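Local coordinates for protein tylactone synthase starter module and modules 1 & 2 (Streptomyces fradiae, PDB 2Z5L) that probably reduces a beta-keto group of the growing polyketide during tylosin biosynthesis, as the ketoreductase of the first extension module, at residues A[65-70]-A[77-82]; A[51-56]-A[93-98]; A[97-102]-A[133-138]; A[89-94]-A[125-130]. All blocks are in the same frame, centred on the assembly; numbering follows the deposited sequence.

Contact 1 of 4, residues A[65-70]-A[77-82]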
# COMPACT_ATOMS: atom_id res chain seq x y z
N GLY A 65 -26.77 14.99 -0.46
CA GLY A 65 -25.81 16.08 -0.48
C GLY A 65 -24.99 16.09 -1.75
O GLY A 65 -24.84 17.14 -2.37
N LEU A 66 -24.46 14.93 -2.16
CA LEU A 66 -23.65 14.84 -3.38
C LEU A 66 -24.44 15.16 -4.64
O LEU A 66 -23.95 15.86 -5.52
CB LEU A 66 -23.03 13.45 -3.52
CG LEU A 66 -21.79 13.09 -2.69
CD1 LEU A 66 -21.40 11.65 -2.97
CD2 LEU A 66 -20.64 14.03 -3.04
N THR A 67 -25.65 14.63 -4.72
CA THR A 67 -26.51 14.87 -5.88
C THR A 67 -26.64 16.36 -6.15
O THR A 67 -26.49 16.82 -7.28
CB THR A 67 -27.92 14.27 -5.64
OG1 THR A 67 -28.32 14.52 -4.29
CG2 THR A 67 -27.90 12.76 -5.88
N THR A 68 -26.91 17.12 -5.09
CA THR A 68 -27.07 18.57 -5.19
C THR A 68 -25.81 19.25 -5.72
O THR A 68 -25.84 19.97 -6.72
CB THR A 68 -27.42 19.18 -3.82
OG1 THR A 68 -28.53 18.48 -3.26
CG2 THR A 68 -27.78 20.66 -3.97
N VAL A 69 -24.70 19.02 -5.02
CA VAL A 69 -23.42 19.62 -5.40
C VAL A 69 -23.04 19.29 -6.84
O VAL A 69 -22.63 20.17 -7.60
CB VAL A 69 -22.29 19.13 -4.46
CG1 VAL A 69 -20.99 19.83 -4.80
CG2 VAL A 69 -22.67 19.40 -3.01
N LEU A 70 -23.19 18.02 -7.22
CA LEU A 70 -22.86 17.58 -8.57
C LEU A 70 -23.76 18.20 -9.64
O LEU A 70 -23.28 18.67 -10.68
CB LEU A 70 -22.93 16.05 -8.66
CG LEU A 70 -21.88 15.26 -7.86
CD1 LEU A 70 -22.17 13.77 -7.95
CD2 LEU A 70 -20.50 15.58 -8.41
N VAL A 77 -27.42 13.30 -12.09
CA VAL A 77 -27.20 12.23 -11.12
C VAL A 77 -28.24 11.10 -11.11
O VAL A 77 -29.44 11.33 -11.26
CB VAL A 77 -27.09 12.81 -9.69
CG1 VAL A 77 -26.53 11.76 -8.75
CG2 VAL A 77 -26.21 14.05 -9.70
N ALA A 78 -27.76 9.88 -10.92
CA ALA A 78 -28.60 8.68 -10.86
C ALA A 78 -27.93 7.70 -9.91
O ALA A 78 -26.92 7.09 -10.24
CB ALA A 78 -28.72 8.06 -12.24
N ARG A 79 -28.50 7.53 -8.72
CA ARG A 79 -27.93 6.65 -7.72
C ARG A 79 -28.14 5.14 -7.93
O ARG A 79 -29.14 4.72 -8.49
CB ARG A 79 -28.44 7.06 -6.34
CG ARG A 79 -29.94 7.01 -6.19
CD ARG A 79 -30.38 7.56 -4.83
NE ARG A 79 -30.38 9.01 -4.80
CZ ARG A 79 -30.72 9.75 -3.74
NH1 ARG A 79 -31.09 9.15 -2.61
NH2 ARG A 79 -30.70 11.08 -3.82
N LEU A 80 -27.17 4.35 -7.50
CA LEU A 80 -27.25 2.89 -7.61
C LEU A 80 -26.86 2.26 -6.27
O LEU A 80 -26.02 2.79 -5.54
CB LEU A 80 -26.30 2.37 -8.70
CG LEU A 80 -26.52 0.93 -9.16
CD1 LEU A 80 -27.77 0.84 -10.04
CD2 LEU A 80 -25.33 0.45 -9.94
N GLU A 81 -27.45 1.12 -5.96
CA GLU A 81 -27.14 0.44 -4.71
C GLU A 81 -26.42 -0.89 -4.93
O GLU A 81 -26.93 -1.79 -5.59
CB GLU A 81 -28.43 0.20 -3.92
CG GLU A 81 -28.21 0.04 -2.44
CD GLU A 81 -29.50 0.04 -1.64
OE1 GLU A 81 -30.23 -0.96 -1.69
OE2 GLU A 81 -29.77 1.06 -0.97
N VAL A 82 -25.21 -1.00 -4.37
CA VAL A 82 -24.44 -2.23 -4.47
C VAL A 82 -23.99 -2.65 -3.09
O VAL A 82 -23.18 -1.98 -2.45
CB VAL A 82 -23.19 -2.08 -5.35
CG1 VAL A 82 -22.34 -3.35 -5.24
CG2 VAL A 82 -23.59 -1.86 -6.79
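The methyl CG2 of Thr67 meets the branched side chain of Val77 at about a right angle. It lies 3.3 Å from Val77 CG1, closer than carbons usually pack. The other branch of Val77 turns to the helix backbone, with CG2 3.9 Å from Thr67 CA. The same CG2 reaches Leu70 further along the helix, 4.0 Å from Leu70 CB. Val77 thus sits against both Thr67 and Leu70. Arg79 adds a looser contact on the exposed side. Its chain bends at chi3 (79°), and NH2 comes to 3.9 Å from Thr67 CG2. Helix 60-71 and strand 80-81 belong to a beta-alpha-beta unit that starts with strand 49-54, in a Rossmann-like part of the ketoreductase. The contact is the return from the helix to the sheet edge. Leu52 of strand 49-54 touches Thr67, Leu70 and Val77 from the sheet. The rotation of Thr67 separates its polar and apolar ends. OG1 stands between the backbone N and the carbonyl carbon (chi1 41°), within hydrogen-bonding distance of the carbonyl oxygens of Leu63 and Asp64, which can share its single proton. This leaves CG2 directed at Val77. Arg79 NH2 also forms a long, weak ion pair with Asp64.

Contact 2 of 4, residues A[51-56]-A[93-98]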
# COMPACT_ATOMS: atom_id res chain seq x y z
N LEU A 51 -23.15 8.69 -11.76
CA LEU A 51 -23.84 7.55 -11.18
C LEU A 51 -23.24 7.36 -9.79
O LEU A 51 -22.08 6.96 -9.67
CB LEU A 51 -23.60 6.30 -12.02
CG LEU A 51 -24.35 5.03 -11.60
CD1 LEU A 51 -25.83 5.15 -11.93
CD2 LEU A 51 -23.76 3.83 -12.37
N LEU A 52 -24.00 7.67 -8.75
CA LEU A 52 -23.52 7.48 -7.39
C LEU A 52 -23.80 6.06 -6.96
O LEU A 52 -24.97 5.68 -6.85
CB LEU A 52 -24.21 8.42 -6.42
CG LEU A 52 -24.21 9.91 -6.77
CD1 LEU A 52 -24.94 10.66 -5.68
CD2 LEU A 52 -22.78 10.42 -6.92
N VAL A 53 -22.74 5.28 -6.73
CA VAL A 53 -22.85 3.89 -6.28
C VAL A 53 -22.59 3.87 -4.79
O VAL A 53 -21.56 4.34 -4.32
CB VAL A 53 -21.80 2.99 -6.96
CG1 VAL A 53 -22.03 1.54 -6.56
CG2 VAL A 53 -21.87 3.15 -8.48
N ALA A 54 -23.52 3.30 -4.02
CA ALA A 54 -23.35 3.25 -2.58
C ALA A 54 -23.96 2.00 -1.95
O ALA A 54 -24.88 1.40 -2.52
CB ALA A 54 -23.98 4.48 -1.96
N PRO A 55 -23.46 1.59 -0.77
CA PRO A 55 -23.96 0.41 -0.05
C PRO A 55 -25.41 0.64 0.35
O PRO A 55 -25.86 1.77 0.47
CB PRO A 55 -23.06 0.33 1.17
CG PRO A 55 -21.81 0.99 0.73
CD PRO A 55 -22.31 2.17 -0.06
N PRO A 56 -26.16 -0.45 0.59
CA PRO A 56 -27.57 -0.39 0.98
C PRO A 56 -27.85 0.66 2.05
O PRO A 56 -27.50 0.49 3.22
CB PRO A 56 -27.85 -1.80 1.47
CG PRO A 56 -26.94 -2.62 0.62
CD PRO A 56 -25.67 -1.84 0.66
N GLU A 93 -24.15 -6.90 -13.24
CA GLU A 93 -25.60 -6.94 -13.44
C GLU A 93 -26.33 -5.70 -12.92
O GLU A 93 -27.33 -5.27 -13.51
CB GLU A 93 -26.22 -8.17 -12.78
CG GLU A 93 -26.38 -9.36 -13.71
CD GLU A 93 -26.89 -10.62 -13.01
OE1 GLU A 93 -27.95 -10.56 -12.33
OE2 GLU A 93 -26.23 -11.69 -13.16
N LEU A 94 -25.83 -5.12 -11.83
CA LEU A 94 -26.45 -3.93 -11.26
C LEU A 94 -26.10 -2.66 -12.05
O LEU A 94 -26.92 -1.75 -12.16
CB LEU A 94 -26.03 -3.76 -9.80
CG LEU A 94 -26.58 -4.79 -8.81
CD1 LEU A 94 -25.83 -4.67 -7.49
CD2 LEU A 94 -28.07 -4.56 -8.60
N LEU A 95 -24.90 -2.62 -12.62
CA LEU A 95 -24.45 -1.46 -13.39
C LEU A 95 -24.89 -1.49 -14.84
O LEU A 95 -25.18 -0.45 -15.44
CB LEU A 95 -22.93 -1.36 -13.37
CG LEU A 95 -22.20 -1.03 -12.08
CD1 LEU A 95 -20.70 -1.16 -12.32
CD2 LEU A 95 -22.55 0.37 -11.63
N LYS A 96 -24.90 -2.70 -15.41
CA LYS A 96 -25.25 -2.95 -16.81
C LYS A 96 -26.31 -2.02 -17.39
O LYS A 96 -26.08 -1.34 -18.41
CB LYS A 96 -25.69 -4.42 -16.97
CG LYS A 96 -25.84 -4.94 -18.42
CD LYS A 96 -24.51 -5.43 -18.99
CE LYS A 96 -24.64 -5.95 -20.45
NZ LYS A 96 -25.26 -7.30 -20.60
N PRO A 97 -27.50 -1.96 -16.77
CA PRO A 97 -28.57 -1.10 -17.27
C PRO A 97 -28.33 0.43 -17.22
O PRO A 97 -28.79 1.15 -18.11
CB PRO A 97 -29.78 -1.55 -16.46
CG PRO A 97 -29.18 -2.01 -15.17
CD PRO A 97 -27.96 -2.76 -15.61
N SER A 98 -27.62 0.92 -16.21
CA SER A 98 -27.33 2.36 -16.09
C SER A 98 -26.14 2.84 -16.93
O SER A 98 -26.06 4.01 -17.29
CB SER A 98 -27.06 2.74 -14.63
OG SER A 98 -28.25 2.81 -13.85
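A helix packed on one face of a parallel sheet defines this contact, as in Rossmann-like folds. Strand 51-54 and helix 93-98 run nearly antiparallel, at 167°, with their axes 11.2 Å apart at closest approach. Leu51 bridges the strand and the helix. Its CG is anti to the backbone N (chi1 -175°), and both methyls at its end reach the helix. CD2 meets CD2 of Leu95 at 3.7 Å, where the two side chains meet at a slant. CD1 lies alongside Ser98, 3.8 Å from Ser98 CB. Ser98 OG is only slightly farther from this methyl, at 3.9 Å, so the serine meets the leucine through its CB as well as its hydroxyl. Val53, two residues along the strand on the same face, makes a lighter touch: its CG2 is 4.3 Å from Leu95 CD2. That one Leu95 methyl therefore meets both strand residues. The contact is van der Waals packing, mostly between apolar groups, and Leu51, Val53 and Leu95 are buried. Pro97 falls within the helix, which is kinked there. Around the contact, strand 49-54 pairs with strands 80-81 and 107-111. Leu52 faces helix 60-71, while Leu95 also packs on Leu128, Val132 and Ile135 of helix 119-135.

Contact 3 of 4, residues A[97-102]-A[133-138]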
# COMPACT_ATOMS: atom_id res chain seq x y z
N PRO A 97 -27.50 -1.96 -16.77
CA PRO A 97 -28.57 -1.10 -17.27
C PRO A 97 -28.33 0.43 -17.22
O PRO A 97 -28.79 1.15 -18.11
CB PRO A 97 -29.78 -1.55 -16.46
CG PRO A 97 -29.18 -2.01 -15.17
CD PRO A 97 -27.96 -2.76 -15.61
N SER A 98 -27.62 0.92 -16.21
CA SER A 98 -27.33 2.36 -16.09
C SER A 98 -26.14 2.84 -16.93
O SER A 98 -26.06 4.01 -17.29
CB SER A 98 -27.06 2.74 -14.63
OG SER A 98 -28.25 2.81 -13.85
N MET A 99 -25.20 1.93 -17.22
CA MET A 99 -24.00 2.25 -18.00
C MET A 99 -24.31 2.32 -19.49
O MET A 99 -23.82 3.20 -20.19
CB MET A 99 -22.92 1.19 -17.78
CG MET A 99 -22.48 0.99 -16.35
SD MET A 99 -21.80 2.46 -15.60
CE MET A 99 -20.15 2.49 -16.32
N GLU A 100 -25.11 1.38 -19.97
CA GLU A 100 -25.47 1.35 -21.38
C GLU A 100 -26.54 2.39 -21.70
O GLU A 100 -26.87 2.59 -22.87
CB GLU A 100 -25.95 -0.04 -21.74
CG GLU A 100 -24.82 -1.03 -21.74
CD GLU A 100 -25.30 -2.45 -21.70
OE1 GLU A 100 -24.45 -3.36 -21.80
OE2 GLU A 100 -26.53 -2.66 -21.55
N SER A 101 -27.06 3.04 -20.67
CA SER A 101 -28.08 4.06 -20.82
C SER A 101 -27.46 5.37 -21.31
O SER A 101 -28.17 6.30 -21.68
CB SER A 101 -28.79 4.29 -19.49
OG SER A 101 -29.70 5.37 -19.59
N ALA A 102 -26.14 5.43 -21.31
CA ALA A 102 -25.45 6.63 -21.75
C ALA A 102 -24.91 6.45 -23.16
O ALA A 102 -24.55 7.43 -23.82
CB ALA A 102 -24.31 6.96 -20.79
N SER A 133 -15.22 -2.42 -16.38
CA SER A 133 -14.34 -2.79 -17.47
C SER A 133 -15.05 -3.87 -18.29
O SER A 133 -15.05 -3.82 -19.52
CB SER A 133 -13.03 -3.32 -16.90
OG SER A 133 -12.09 -3.63 -17.91
N ASP A 134 -15.67 -4.83 -17.61
CA ASP A 134 -16.37 -5.91 -18.29
C ASP A 134 -17.51 -5.42 -19.19
O ASP A 134 -17.62 -5.83 -20.34
CB ASP A 134 -16.93 -6.92 -17.28
CG ASP A 134 -15.85 -7.57 -16.43
OD1 ASP A 134 -14.77 -7.92 -16.97
OD2 ASP A 134 -16.09 -7.75 -15.21
N ILE A 135 -18.36 -4.55 -18.66
CA ILE A 135 -19.49 -4.02 -19.42
C ILE A 135 -19.04 -3.34 -20.72
O ILE A 135 -19.83 -3.17 -21.65
CB ILE A 135 -20.28 -3.02 -18.57
CG1 ILE A 135 -20.83 -3.74 -17.34
CG2 ILE A 135 -21.40 -2.40 -19.39
CD1 ILE A 135 -21.58 -2.83 -16.40
N GLY A 136 -17.76 -2.97 -20.77
CA GLY A 136 -17.21 -2.34 -21.95
C GLY A 136 -18.01 -1.15 -22.47
O GLY A 136 -18.21 -1.00 -23.67
N VAL A 137 -18.46 -0.30 -21.56
CA VAL A 137 -19.22 0.89 -21.93
C VAL A 137 -18.24 2.00 -22.30
O VAL A 137 -17.51 2.51 -21.44
CB VAL A 137 -20.13 1.35 -20.76
CG1 VAL A 137 -19.35 1.32 -19.45
CG2 VAL A 137 -20.68 2.74 -21.03
N PRO A 138 -18.19 2.39 -23.59
CA PRO A 138 -17.28 3.45 -24.04
C PRO A 138 -17.50 4.73 -23.25
O PRO A 138 -18.64 5.15 -23.05
CB PRO A 138 -17.63 3.60 -25.52
CG PRO A 138 -19.08 3.25 -25.55
CD PRO A 138 -19.12 2.01 -24.67
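Met99 packs against both Ile135 and Val137, closing the C-terminal ends of two helices against each other. Helices 88-99 and 119-135 lie side by side in a Rossmann-like alpha/beta part of the ketoreductase. The contact joins the start of the type I beta turn from Met99 to Ala102 to the chain leaving helix 119-135. The tight side is the Met99 and Val137 pair, which cross at about a right angle. Met99 bends at chi2 (-60°) and again at chi3 (-77°), so its chain folds back and brings CE to 3.4 Å from Val137 CG1. That is shorter than usual for two carbons. Met99 CB is also close to this methyl, at 3.9 Å, so the methionine is met at both its root and its end. Ile135 adds its CD1, 3.9 Å from Met99 CG. Met99 also touches Thr107 and Val109 of strand 107-111 and Leu51 of strand 49-54. On the loose side is Glu100, an exposed residue. Its chain is extended beyond CG and slants past Ile135, with OE1 4.0 Å from Ile135 CG2. Between Ile135 and Val137, Gly136 leaves the helix with positive phi (51°), and the chain turns there. The second methyl of Val137 faces the helix-end backbone instead, with CG2 3.3 Å from Met99 O.

Contact 4 of 4, residues A[89-94]-A[125-130]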
# COMPACT_ATOMS: atom_id res chain seq x y z
N ALA A 89 -19.52 -10.34 -11.01
CA ALA A 89 -20.64 -10.77 -11.83
C ALA A 89 -21.92 -10.11 -11.35
O ALA A 89 -22.74 -9.70 -12.15
CB ALA A 89 -20.77 -12.30 -11.78
N GLU A 90 -22.10 -10.02 -10.03
CA GLU A 90 -23.31 -9.40 -9.49
C GLU A 90 -23.29 -7.90 -9.75
O GLU A 90 -24.28 -7.33 -10.20
CB GLU A 90 -23.41 -9.64 -7.99
CG GLU A 90 -23.33 -11.11 -7.58
CD GLU A 90 -22.97 -11.28 -6.11
OE1 GLU A 90 -23.73 -10.76 -5.25
OE2 GLU A 90 -21.93 -11.92 -5.82
N VAL A 91 -22.15 -7.28 -9.47
CA VAL A 91 -22.04 -5.84 -9.67
C VAL A 91 -22.23 -5.48 -11.14
O VAL A 91 -22.86 -4.47 -11.45
CB VAL A 91 -20.69 -5.32 -9.15
CG1 VAL A 91 -20.65 -3.81 -9.21
CG2 VAL A 91 -20.48 -5.80 -7.73
N ALA A 92 -21.70 -6.30 -12.05
CA ALA A 92 -21.87 -6.02 -13.47
C ALA A 92 -23.38 -5.95 -13.77
O ALA A 92 -23.84 -5.03 -14.44
CB ALA A 92 -21.21 -7.12 -14.32
N GLU A 93 -24.15 -6.90 -13.24
CA GLU A 93 -25.60 -6.94 -13.44
C GLU A 93 -26.33 -5.70 -12.92
O GLU A 93 -27.33 -5.27 -13.51
CB GLU A 93 -26.22 -8.17 -12.78
CG GLU A 93 -26.38 -9.36 -13.71
CD GLU A 93 -26.89 -10.62 -13.01
OE1 GLU A 93 -27.95 -10.56 -12.33
OE2 GLU A 93 -26.23 -11.69 -13.16
N LEU A 94 -25.83 -5.12 -11.83
CA LEU A 94 -26.45 -3.93 -11.26
C LEU A 94 -26.10 -2.66 -12.05
O LEU A 94 -26.92 -1.75 -12.16
CB LEU A 94 -26.03 -3.76 -9.80
CG LEU A 94 -26.58 -4.79 -8.81
CD1 LEU A 94 -25.83 -4.67 -7.49
CD2 LEU A 94 -28.07 -4.56 -8.60
N SER A 125 -15.09 -3.01 -3.95
CA SER A 125 -14.67 -1.85 -4.72
C SER A 125 -13.89 -2.34 -5.94
O SER A 125 -14.07 -1.85 -7.06
CB SER A 125 -13.79 -0.92 -3.87
OG SER A 125 -14.56 -0.27 -2.87
N ILE A 126 -13.02 -3.32 -5.71
CA ILE A 126 -12.24 -3.90 -6.80
C ILE A 126 -13.23 -4.53 -7.78
O ILE A 126 -13.10 -4.35 -9.00
CB ILE A 126 -11.21 -4.93 -6.24
CG1 ILE A 126 -10.08 -4.15 -5.55
CG2 ILE A 126 -10.67 -5.84 -7.36
CD1 ILE A 126 -9.09 -5.00 -4.85
N ALA A 127 -14.24 -5.21 -7.24
CA ALA A 127 -15.28 -5.85 -8.04
C ALA A 127 -16.02 -4.82 -8.92
O ALA A 127 -16.37 -5.11 -10.06
CB ALA A 127 -16.28 -6.56 -7.12
N LEU A 128 -16.25 -3.63 -8.37
CA LEU A 128 -16.94 -2.56 -9.11
C LEU A 128 -16.14 -2.14 -10.33
O LEU A 128 -16.68 -1.97 -11.42
CB LEU A 128 -17.17 -1.33 -8.22
CG LEU A 128 -17.56 -0.00 -8.89
CD1 LEU A 128 -18.93 -0.11 -9.54
CD2 LEU A 128 -17.55 1.10 -7.87
N LEU A 129 -14.84 -1.95 -10.14
CA LEU A 129 -13.96 -1.55 -11.24
C LEU A 129 -13.95 -2.63 -12.30
O LEU A 129 -14.12 -2.35 -13.50
CB LEU A 129 -12.54 -1.29 -10.74
CG LEU A 129 -11.52 -0.83 -11.79
CD1 LEU A 129 -12.11 0.32 -12.59
CD2 LEU A 129 -10.23 -0.41 -11.11
N GLN A 130 -13.76 -3.87 -11.87
CA GLN A 130 -13.73 -5.02 -12.77
C GLN A 130 -15.00 -5.13 -13.59
O GLN A 130 -14.96 -5.51 -14.77
CB GLN A 130 -13.56 -6.33 -11.99
CG GLN A 130 -12.25 -6.44 -11.22
CD GLN A 130 -12.21 -7.70 -10.37
OE1 GLN A 130 -13.15 -7.99 -9.62
NE2 GLN A 130 -11.12 -8.45 -10.47
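Val91 carries CG1 anti to its own amide nitrogen (chi1 -173°), while CG2 stands beside that nitrogen. This rotation aims both methyls at segment 125-130 of helix 119-135. Leu128 has its CG anti to the backbone N as well (chi1 165°), and with chi2 at 66° its CD1 comes round to Val91 although its CB points away. CG1 of Val91 rests on the helix backbone, 3.9 Å from Leu128 CA. It also meets Leu128 CD1 at 4.1 Å, and the two side chains cross at about a right angle. The other methyl, CG2, reaches Ala127 CB at 4.3 Å. The two methyls of Val91 thus straddle successive residues of the facing helix. The backbones approach to 6.1 Å between Val91 CA and Leu128 CA, consistent with the small side chain of Ala127 at this point. All three residues are buried and apolar. Ala131, one turn beyond Ala127, also touches Val91 and extends the apolar strip. Helix 119-135 also meets helix 160-175, where Phe168 packs on Ile126 and Leu129. The arrangement is that of two neighbouring helices, 88-99 and 119-135, on the same face of the parallel sheet of a Rossmann-like fold.

Overall arrangement
All four contacts lie in one end of the chain, on the same side of its centre. Helix 88-99 ties contacts 2, 3 and 4 together: contact 2 sets it on strand 49-54, and contacts 4 and 3 set it against helix 119-135 at successive levels, 12 Å apart between centres. Contacts 2 and 4 are 9 Å apart. Contact 2 opens first in the chain, and contact 1 is nested inside its loop, with centres 11 Å apart. Backbone pairing of Leu80 with Leu52 and Ala54 links the two. The segments of contacts 3 and 4 alternate. The four contacts together join the parallel sheet's edge to its flanking helices, consistent with the N-terminal, structural half of a modular ketoreductase.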